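Local atomic coordinates of methylmalonyl-CoA carboxyltransferase 12S subunit (Propionibacterium freudenreichii, PDB entry 1ON3), a protein that catalyses the transfer of the carboxyl group of methylmalonyl-CoA to the biotin of the 1.3S subunit, forming propanoyl-CoA, as the hexameric core of transcarboxylase. Residues 117-122 against 155-160; 173-178 against 193-198; 181-186 against 200-205. One frame throughout, in Å; residues are numbered along the deposited sequence. Where two conformers were deposited one is given.

Interaction 1. Residues 117-122 against 155-160; sequences TKVVET and GKMFFA
Behind Val-119 and Val-120, the side chains through which 117-122 meets 155-160, the carbonyl oxygen of Lys-118 is gripped by two donors of one residue. Thr-122 OG1 gives its proton to Lys-118 O over 2.9 Å, tilted 30° from the carbonyl plane, and Thr-122 N arrives from the opposite face with the regular helical bond. Threonine suits this place because its hydroxyl is satisfied by its own helix, while the side chain packs on Thr-87 of strand 85-92. On the same side the buried amine of Lys-118 bonds to the backbone oxygens of Gly-63, Ala-82 and Val-85. No hydrogen bond joins the two segments, and their meeting is wholly apolar. Val-120 sets its two methyls along one face of the neighbouring helix: CG2 presses on the backbone of Met-157, 3.6 Å from its CA, and CG1 lies 4.1 Å from Ala-160 CB, three residues on. With valine and alanine between them, the axes of the two short segments approach to 9.2 Å. The helices run nearly parallel, at 18°, as expected when each makes the crossover of a right-handed beta-alpha-beta unit: helix 113-129 leads into strand 133-139, and helix 147-164 leads out of it, in the crotonase-like fold of the carboxyltransferase domain. Met-157 supplies reach that a short side chain lacks. Its chain runs straight through CG and SD and then bends at chi3 (-63°), which brings CE to 3.7 Å from Val-119 CG1. Phe-135 of strand 133-139 touches both side chains from the sheet. At the margin, Lys-156 lays CB 4.2 Å from Val-120 CG2, then leads its amine away to a salt bridge with Asp-422 of the second subunit.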
# COMPACT_ATOMS: atom_id res chain seq x y z
N THR E 117 28.86 -19.05 2.97
CA THR E 117 28.19 -18.42 1.84
C THR E 117 27.17 -19.39 1.27
O THR E 117 26.07 -18.98 0.89
CB THR E 117 29.20 -18.02 0.76
OG1 THR E 117 30.06 -17.00 1.29
CG2 THR E 117 28.49 -17.48 -0.47
N LYS E 118 27.52 -20.68 1.22
CA LYS E 118 26.62 -21.72 0.70
C LYS E 118 25.35 -21.78 1.56
O LYS E 118 24.22 -21.90 1.06
CB LYS E 118 27.31 -23.10 0.73
CG LYS E 118 28.27 -23.38 -0.45
CD LYS E 118 28.87 -24.78 -0.39
CE LYS E 118 27.82 -25.86 -0.49
NZ LYS E 118 28.43 -27.22 -0.52
N VAL E 119 25.55 -21.74 2.87
CA VAL E 119 24.41 -21.79 3.78
C VAL E 119 23.51 -20.56 3.60
O VAL E 119 22.28 -20.67 3.54
CB VAL E 119 24.88 -21.87 5.25
CG1 VAL E 119 23.70 -21.70 6.20
CG2 VAL E 119 25.54 -23.22 5.50
N VAL E 120 24.11 -19.38 3.51
CA VAL E 120 23.34 -18.16 3.32
C VAL E 120 22.56 -18.18 2.00
O VAL E 120 21.41 -17.76 1.94
CB VAL E 120 24.26 -16.90 3.37
CG1 VAL E 120 23.46 -15.66 3.02
CG2 VAL E 120 24.83 -16.73 4.78
N GLU E 121 23.19 -18.69 0.94
CA GLU E 121 22.51 -18.75 -0.35
C GLU E 121 21.30 -19.68 -0.25
O GLU E 121 20.25 -19.40 -0.83
CB GLU E 121 23.50 -19.16 -1.45
CG GLU E 121 24.11 -17.94 -2.15
CD GLU E 121 25.46 -18.19 -2.79
OE1 GLU E 121 25.73 -19.33 -3.22
OE2 GLU E 121 26.27 -17.22 -2.86
N THR E 122 21.44 -20.75 0.51
CA THR E 122 20.34 -21.70 0.68
C THR E 122 19.24 -21.06 1.51
O THR E 122 18.06 -21.27 1.26
CB THR E 122 20.81 -23.00 1.36
OG1 THR E 122 21.85 -23.58 0.57
CG2 THR E 122 19.67 -23.99 1.48
N GLY E 155 29.11 -13.42 10.15
CA GLY E 155 28.35 -12.19 10.15
C GLY E 155 27.21 -12.28 9.14
O GLY E 155 26.06 -11.96 9.46
N LYS E 156 27.51 -12.73 7.93
CA LYS E 156 26.48 -12.86 6.89
C LYS E 156 25.41 -13.87 7.30
O LYS E 156 24.22 -13.65 7.07
CB LYS E 156 27.09 -13.26 5.54
CG LYS E 156 28.01 -12.17 4.92
CD LYS E 156 28.55 -12.61 3.56
CE LYS E 156 29.40 -11.52 2.90
NZ LYS E 156 30.59 -11.16 3.71
N MET E 157 25.82 -14.98 7.91
CA MET E 157 24.86 -15.98 8.35
C MET E 157 23.91 -15.45 9.44
O MET E 157 22.70 -15.71 9.39
CB MET E 157 25.57 -17.23 8.89
CG MET E 157 24.58 -18.34 9.27
SD MET E 157 25.36 -19.83 9.91
CE MET E 157 26.31 -20.33 8.45
N PHE E 158 24.45 -14.73 10.42
CA PHE E 158 23.60 -14.20 11.50
C PHE E 158 22.60 -13.21 10.93
O PHE E 158 21.42 -13.23 11.28
CB PHE E 158 24.44 -13.50 12.59
CG PHE E 158 25.47 -14.39 13.25
CD1 PHE E 158 25.31 -15.77 13.30
CD2 PHE E 158 26.61 -13.83 13.84
CE1 PHE E 158 26.26 -16.61 13.93
CE2 PHE E 158 27.57 -14.64 14.47
CZ PHE E 158 27.39 -16.03 14.51
N PHE E 159 23.06 -12.34 10.04
CA PHE E 159 22.18 -11.36 9.42
C PHE E 159 21.07 -12.07 8.65
O PHE E 159 19.92 -11.62 8.65
CB PHE E 159 22.97 -10.45 8.49
CG PHE E 159 22.16 -9.32 7.91
CD1 PHE E 159 21.47 -9.48 6.72
CD2 PHE E 159 22.10 -8.09 8.57
CE1 PHE E 159 20.71 -8.43 6.18
CE2 PHE E 159 21.35 -7.03 8.05
CZ PHE E 159 20.66 -7.19 6.85
N ALA E 160 21.41 -13.17 8.00
CA ALA E 160 20.43 -13.94 7.22
C ALA E 160 19.40 -14.61 8.15
O ALA E 160 18.21 -14.65 7.82
CB ALA E 160 21.16 -15.00 6.36

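Interaction 2. Residues 173-178 against 193-198; sequences IIAGPC and IMTKKA
Ile-174 meets Met-194 and Ala-198 because its first torsion, chi1 -38°, sets CG2 opposite the backbone N, where it rests 3.8 Å from Ala-198 CB. Met-194 answers with chi1 -157°, an extended arm whose CG comes 3.8 Å from Ile-174 CB. On the other face of the sheet Ile-173 and Ile-193 lie side by side, and these branched residues suit buried strands. The backbones pair in parallel register: Ile-174 N donates to Ile-193 O at 2.8 Å, and Thr-195 N returns a bond of 3.1 Å to Ile-174 O. These are neighbouring strands of the large crotonase-fold sheet, 170-175 and 191-195, and the chain between them includes the short helix 184-188. At Gly-176 the chain turns a corner into strand 177-179 of the small two-stranded sheet, which carries Pro-177 to methylmalonyl-CoA. The buried Gly-176 N has no partner. Ala-198 fits tightly at this corner, its CB 3.2 Å from Gly-176 O and 3.3 Å from Ile-174 O, a place suited to a single methyl. Thr-195 OG1 accepts from Lys-197 N in an ST turn, and a water lies 2.8 Å from Thr-195 OG1 and donates to Ala-175 O.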
# COMPACT_ATOMS: atom_id res chain seq x y z
N ILE E 173 19.37 -28.18 14.32
CA ILE E 173 19.60 -29.46 14.97
C ILE E 173 21.10 -29.54 15.26
O ILE E 173 21.90 -29.60 14.33
CB ILE E 173 19.21 -30.67 14.08
CG1 ILE E 173 17.74 -30.58 13.66
CG2 ILE E 173 19.42 -31.97 14.84
CD1 ILE E 173 17.54 -30.07 12.24
N ILE E 174 21.47 -29.49 16.54
CA ILE E 174 22.87 -29.57 16.93
C ILE E 174 23.14 -31.05 17.14
O ILE E 174 22.58 -31.66 18.06
CB ILE E 174 23.17 -28.85 18.27
CG1 ILE E 174 22.37 -27.56 18.39
CG2 ILE E 174 24.69 -28.58 18.36
CD1 ILE E 174 22.64 -26.54 17.34
N ALA E 175 23.99 -31.63 16.30
CA ALA E 175 24.27 -33.06 16.37
C ALA E 175 25.75 -33.40 16.52
O ALA E 175 26.18 -34.51 16.19
CB ALA E 175 23.70 -33.73 15.12
N GLY E 176 26.50 -32.44 17.02
CA GLY E 176 27.92 -32.61 17.25
C GLY E 176 28.38 -31.35 17.96
O GLY E 176 27.57 -30.69 18.62
N PRO E 177 29.67 -31.00 17.86
CA PRO E 177 30.12 -29.78 18.54
C PRO E 177 29.55 -28.55 17.84
O PRO E 177 29.14 -28.60 16.68
CB PRO E 177 31.64 -29.83 18.37
CG PRO E 177 31.94 -31.28 18.25
CD PRO E 177 30.81 -31.78 17.37
N CYS E 178 29.54 -27.45 18.58
CA CYS E 178 29.11 -26.14 18.12
C CYS E 178 29.92 -25.25 19.04
O CYS E 178 29.41 -24.67 20.01
CB CYS E 178 27.61 -25.93 18.34
SG CYS E 178 26.99 -24.45 17.46
N ILE E 193 17.06 -28.25 18.41
CA ILE E 193 16.95 -29.65 18.81
C ILE E 193 18.40 -30.06 18.99
O ILE E 193 19.19 -29.93 18.06
CB ILE E 193 16.35 -30.55 17.71
CG1 ILE E 193 14.91 -30.12 17.41
CG2 ILE E 193 16.34 -32.00 18.16
CD1 ILE E 193 14.42 -30.63 16.06
N MET E 194 18.74 -30.56 20.18
CA MET E 194 20.11 -30.94 20.49
C MET E 194 20.20 -32.41 20.90
O MET E 194 19.46 -32.84 21.78
CB MET E 194 20.59 -30.04 21.63
CG MET E 194 22.07 -29.89 21.75
SD MET E 194 22.51 -28.57 22.91
CE MET E 194 24.20 -29.12 23.23
N THR E 195 21.10 -33.17 20.28
CA THR E 195 21.24 -34.59 20.64
C THR E 195 22.15 -34.73 21.85
O THR E 195 22.85 -33.78 22.23
CB THR E 195 21.86 -35.42 19.51
OG1 THR E 195 23.25 -35.09 19.41
CG2 THR E 195 21.16 -35.14 18.19
N LYS E 196 22.15 -35.91 22.47
CA LYS E 196 22.99 -36.13 23.64
C LYS E 196 24.47 -36.31 23.29
O LYS E 196 25.32 -36.45 24.17
CB LYS E 196 22.45 -37.31 24.46
CG LYS E 196 21.19 -36.92 25.20
CD LYS E 196 20.66 -37.98 26.14
CE LYS E 196 19.50 -37.41 26.96
NZ LYS E 196 18.92 -38.38 27.92
N LYS E 197 24.79 -36.27 22.00
CA LYS E 197 26.17 -36.38 21.58
C LYS E 197 26.72 -34.99 21.27
O LYS E 197 27.91 -34.80 21.07
CB LYS E 197 26.28 -37.27 20.33
CG LYS E 197 25.99 -38.74 20.58
CD LYS E 197 27.01 -39.35 21.55
CE LYS E 197 26.85 -40.86 21.63
NZ LYS E 197 25.45 -41.24 22.00
N ALA E 198 25.83 -34.01 21.25
CA ALA E 198 26.22 -32.63 20.94
C ALA E 198 26.66 -31.79 22.12
O ALA E 198 26.39 -32.12 23.27
CB ALA E 198 25.06 -31.92 20.21
O HOH W 1 24.34 -36.43 17.23

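Interaction 3. Residues 181-186 against 200-205; sequences GASYSP and MFITGP. With DXX (methylmalonic acid), chain U; MCA (methylmalonyl-coenzyme A), chain T.
Gly-181 faces two ways: its CA lies 4.2 Å from Ile-202 CD1, and its N donates an almost straight bond (177°) of 2.7 Å to OS5, a carboxylate oxygen of methylmalonyl-CoA. Glycine suits the place, since a CB would be crowded by the other carboxylate oxygen. Two residues on, Ser-183 holds its OG beside the backbone N (chi1 -60°), where it bonds to the oxygen of Gly-180. From there OG also sits 3.2 Å from Met-200 CG, a close fit that suits a side chain as small as serine. Tyr-184 follows, its ring crossed at about a right angle by Ile-202, whose CD1 stands over one face, 3.9 Å from the ring centroid, in a CH-pi contact. Losing the ring to an alanine here would probably open a gap beneath Ile-202 CD1 and free that branch to turn. Phe-373 and Ile-385 of the second subunit also pack on Tyr-184, and the buried Tyr-184 OH has no polar partner. Beyond Ile-202, whose N bonds to Glu-380 of the second subunit, the chain reaches Gly-204 at the N-cap of helix 205-212, where Gly-204 N donates 2.9 Å to the atom O of methylmalonic acid. Crotonase-fold enzymes use backbone amides at the thioester oxygen, whereas Gly-181 N grips the carboxylate that is to be transferred. The apolar contact thus lies beside two neutral amides that each bond to a carboxylate oxygen, and the helix start at Gly-204 would probably favour the negative charge there.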
# COMPACT_ATOMS: atom_id res chain seq x y z
N GLY E 181 31.13 -18.74 18.89
CA GLY E 181 30.11 -17.87 18.34
C GLY E 181 29.20 -18.53 17.33
O GLY E 181 28.11 -18.01 17.07
N ALA E 182 29.62 -19.65 16.75
CA ALA E 182 28.78 -20.37 15.79
C ALA E 182 27.40 -20.58 16.43
O ALA E 182 26.37 -20.60 15.75
CB ALA E 182 29.40 -21.72 15.46
N SER E 183 27.40 -20.74 17.75
CA SER E 183 26.18 -20.97 18.54
C SER E 183 25.10 -19.89 18.38
O SER E 183 23.93 -20.17 18.60
CB SER E 183 26.54 -21.09 20.03
OG SER E 183 27.43 -22.18 20.24
N TYR E 184 25.48 -18.68 17.99
CA TYR E 184 24.48 -17.63 17.83
C TYR E 184 23.52 -17.87 16.65
O TYR E 184 22.39 -17.37 16.67
CB TYR E 184 25.16 -16.26 17.71
CG TYR E 184 25.80 -15.80 19.01
CD1 TYR E 184 27.15 -15.45 19.06
CD2 TYR E 184 25.05 -15.73 20.19
CE1 TYR E 184 27.74 -15.03 20.27
CE2 TYR E 184 25.62 -15.33 21.39
CZ TYR E 184 26.98 -14.98 21.42
OH TYR E 184 27.57 -14.58 22.62
N SER E 185 23.94 -18.63 15.65
CA SER E 185 23.06 -18.92 14.52
C SER E 185 21.87 -19.75 15.06
O SER E 185 20.71 -19.42 14.82
CB SER E 185 23.82 -19.65 13.41
OG SER E 185 22.99 -19.89 12.28
N PRO E 186 22.15 -20.85 15.79
CA PRO E 186 21.03 -21.63 16.33
C PRO E 186 20.12 -20.76 17.21
O PRO E 186 18.89 -20.87 17.17
CB PRO E 186 21.74 -22.71 17.15
CG PRO E 186 22.89 -23.02 16.29
CD PRO E 186 23.40 -21.63 15.87
N MET E 200 27.46 -27.39 22.96
CA MET E 200 27.36 -26.02 22.47
C MET E 200 27.80 -25.07 23.58
O MET E 200 27.45 -25.27 24.74
CB MET E 200 25.90 -25.76 22.07
CG MET E 200 25.59 -24.36 21.59
SD MET E 200 23.99 -24.34 20.72
CE MET E 200 22.81 -24.42 22.09
N PHE E 201 28.56 -24.04 23.23
CA PHE E 201 29.01 -23.06 24.21
C PHE E 201 29.72 -21.90 23.53
O PHE E 201 30.24 -22.03 22.42
CB PHE E 201 29.93 -23.72 25.26
CG PHE E 201 30.94 -24.66 24.69
CD1 PHE E 201 31.95 -24.20 23.84
CD2 PHE E 201 30.89 -26.02 24.99
CE1 PHE E 201 32.90 -25.09 23.31
CE2 PHE E 201 31.82 -26.91 24.47
CZ PHE E 201 32.83 -26.45 23.62
N ILE E 202 29.71 -20.75 24.19
CA ILE E 202 30.37 -19.57 23.63
C ILE E 202 31.86 -19.69 23.95
O ILE E 202 32.70 -19.45 23.09
CB ILE E 202 29.80 -18.26 24.21
CG1 ILE E 202 28.39 -18.02 23.66
CG2 ILE E 202 30.70 -17.09 23.86
CD1 ILE E 202 28.28 -18.21 22.13
N THR E 203 32.16 -20.06 25.19
CA THR E 203 33.55 -20.24 25.61
C THR E 203 33.76 -21.68 26.08
O THR E 203 32.98 -22.20 26.88
CB THR E 203 33.91 -19.26 26.74
OG1 THR E 203 33.56 -17.93 26.34
CG2 THR E 203 35.41 -19.31 27.04
N GLY E 204 34.83 -22.31 25.59
CA GLY E 204 35.11 -23.68 25.96
C GLY E 204 35.55 -23.87 27.40
O GLY E 204 35.94 -22.90 28.05
N PRO E 205 35.49 -25.10 27.92
CA PRO E 205 35.89 -25.42 29.29
C PRO E 205 37.36 -25.09 29.55
O PRO E 205 37.70 -24.54 30.59
CB PRO E 205 35.62 -26.92 29.40
CG PRO E 205 34.52 -27.15 28.41
CD PRO E 205 34.96 -26.30 27.24
C1 DXX U . 37.33 -18.82 22.27
O1 DXX U . 38.34 -18.88 21.42
CA DXX U . 36.38 -19.55 22.04
CB DXX U . 35.47 -18.74 21.35
C DXX U . 36.10 -20.92 22.36
O DXX U . 36.50 -21.22 23.50
O2 DXX U . 35.52 -21.72 21.59
C8 MCA T . 38.22 -28.13 14.72
N9 MCA T . 39.16 -28.24 13.69
C4 MCA T . 39.31 -26.95 13.21
C5 MCA T . 38.44 -26.16 14.00
N7 MCA T . 37.77 -26.92 14.94
N3 MCA T . 40.13 -26.50 12.18
C2 MCA T . 40.02 -25.14 11.98
N1 MCA T . 39.21 -24.27 12.68
C6 MCA T . 38.40 -24.75 13.70
N6 MCA T . 37.63 -23.87 14.35
C1' MCA T . 39.83 -29.31 13.18
C2' MCA T . 40.84 -29.81 14.22
O2' MCA T . 42.04 -29.11 14.13
C3' MCA T . 40.89 -31.29 13.89
O3' MCA T . 41.87 -31.51 12.89
C4' MCA T . 39.48 -31.67 13.41
O4' MCA T . 38.90 -30.39 12.96
C5' MCA T . 38.46 -32.23 14.48
O5' MCA T . 39.02 -32.23 15.55
P1 MCA T . 39.43 -32.83 16.73
O11 MCA T . 40.19 -32.04 17.55
O12 MCA T . 40.01 -33.85 16.10
O6 MCA T . 38.20 -33.24 17.74
P2 MCA T . 37.28 -33.47 18.67
O21 MCA T . 38.32 -33.95 19.45
O22 MCA T . 36.07 -34.12 18.36
O7 MCA T . 36.96 -32.00 19.24
CPB MCA T . 36.53 -31.09 18.58
CPA MCA T . 36.26 -29.67 19.04
CP7 MCA T . 37.73 -29.19 18.89
CP9 MCA T . 35.55 -29.59 20.41
CP8 MCA T . 35.33 -29.02 17.98
OP3 MCA T . 38.18 -29.31 17.74
CP6 MCA T . 38.11 -27.86 19.19
OP2 MCA T . 37.81 -27.40 20.36
NP2 MCA T . 38.78 -27.04 18.17
CP5 MCA T . 38.50 -25.64 18.27
CP4 MCA T . 37.52 -24.68 18.67
CP3 MCA T . 37.58 -23.25 18.43
OP1 MCA T . 38.78 -22.83 18.92
NP1 MCA T . 36.70 -22.22 17.85
CP2 MCA T . 37.32 -20.92 17.88
CP1 MCA T . 36.44 -20.02 17.12
P3 MCA T . 42.65 -32.73 12.11
O31 MCA T . 43.33 -33.07 13.41
O32 MCA T . 43.59 -32.12 11.12
O33 MCA T . 41.86 -33.92 11.60
S MCA T . 36.88 -18.56 17.00
CS1 MCA T . 35.47 -18.50 16.19
OS1 MCA T . 34.57 -19.33 15.88
CS2 MCA T . 34.70 -17.44 16.70
CS3 MCA T . 34.35 -16.48 15.86
CS4 MCA T . 34.01 -17.08 18.06
OS4 MCA T . 33.78 -15.92 18.38
OS5 MCA T . 33.74 -18.04 18.76

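Overall arrangement
All three contacts are largely buried, but their chemistry follows their place in the fold. Interaction 1 joins two crossover helices by aliphatic packing, with a lysine at its exposed edge salt-bridged to the second subunit. Interaction 2 lies within the sheet and is the one held by backbone hydrogen bonds across its segments; no other subunit touches it. Interaction 3 mixes apolar packing with ligand-binding amides and, like interaction 1, borders the second subunit. Met-157 reaches Ser-185, and its neighbour Phe-158 packs on Tyr-184, so helix 147-164 links interactions 1 and 3. Interactions 2 and 3 alternate along the chain and share the small sheet of strands 177-179 and 199-201, whereas interactions 1 and 2 do not touch.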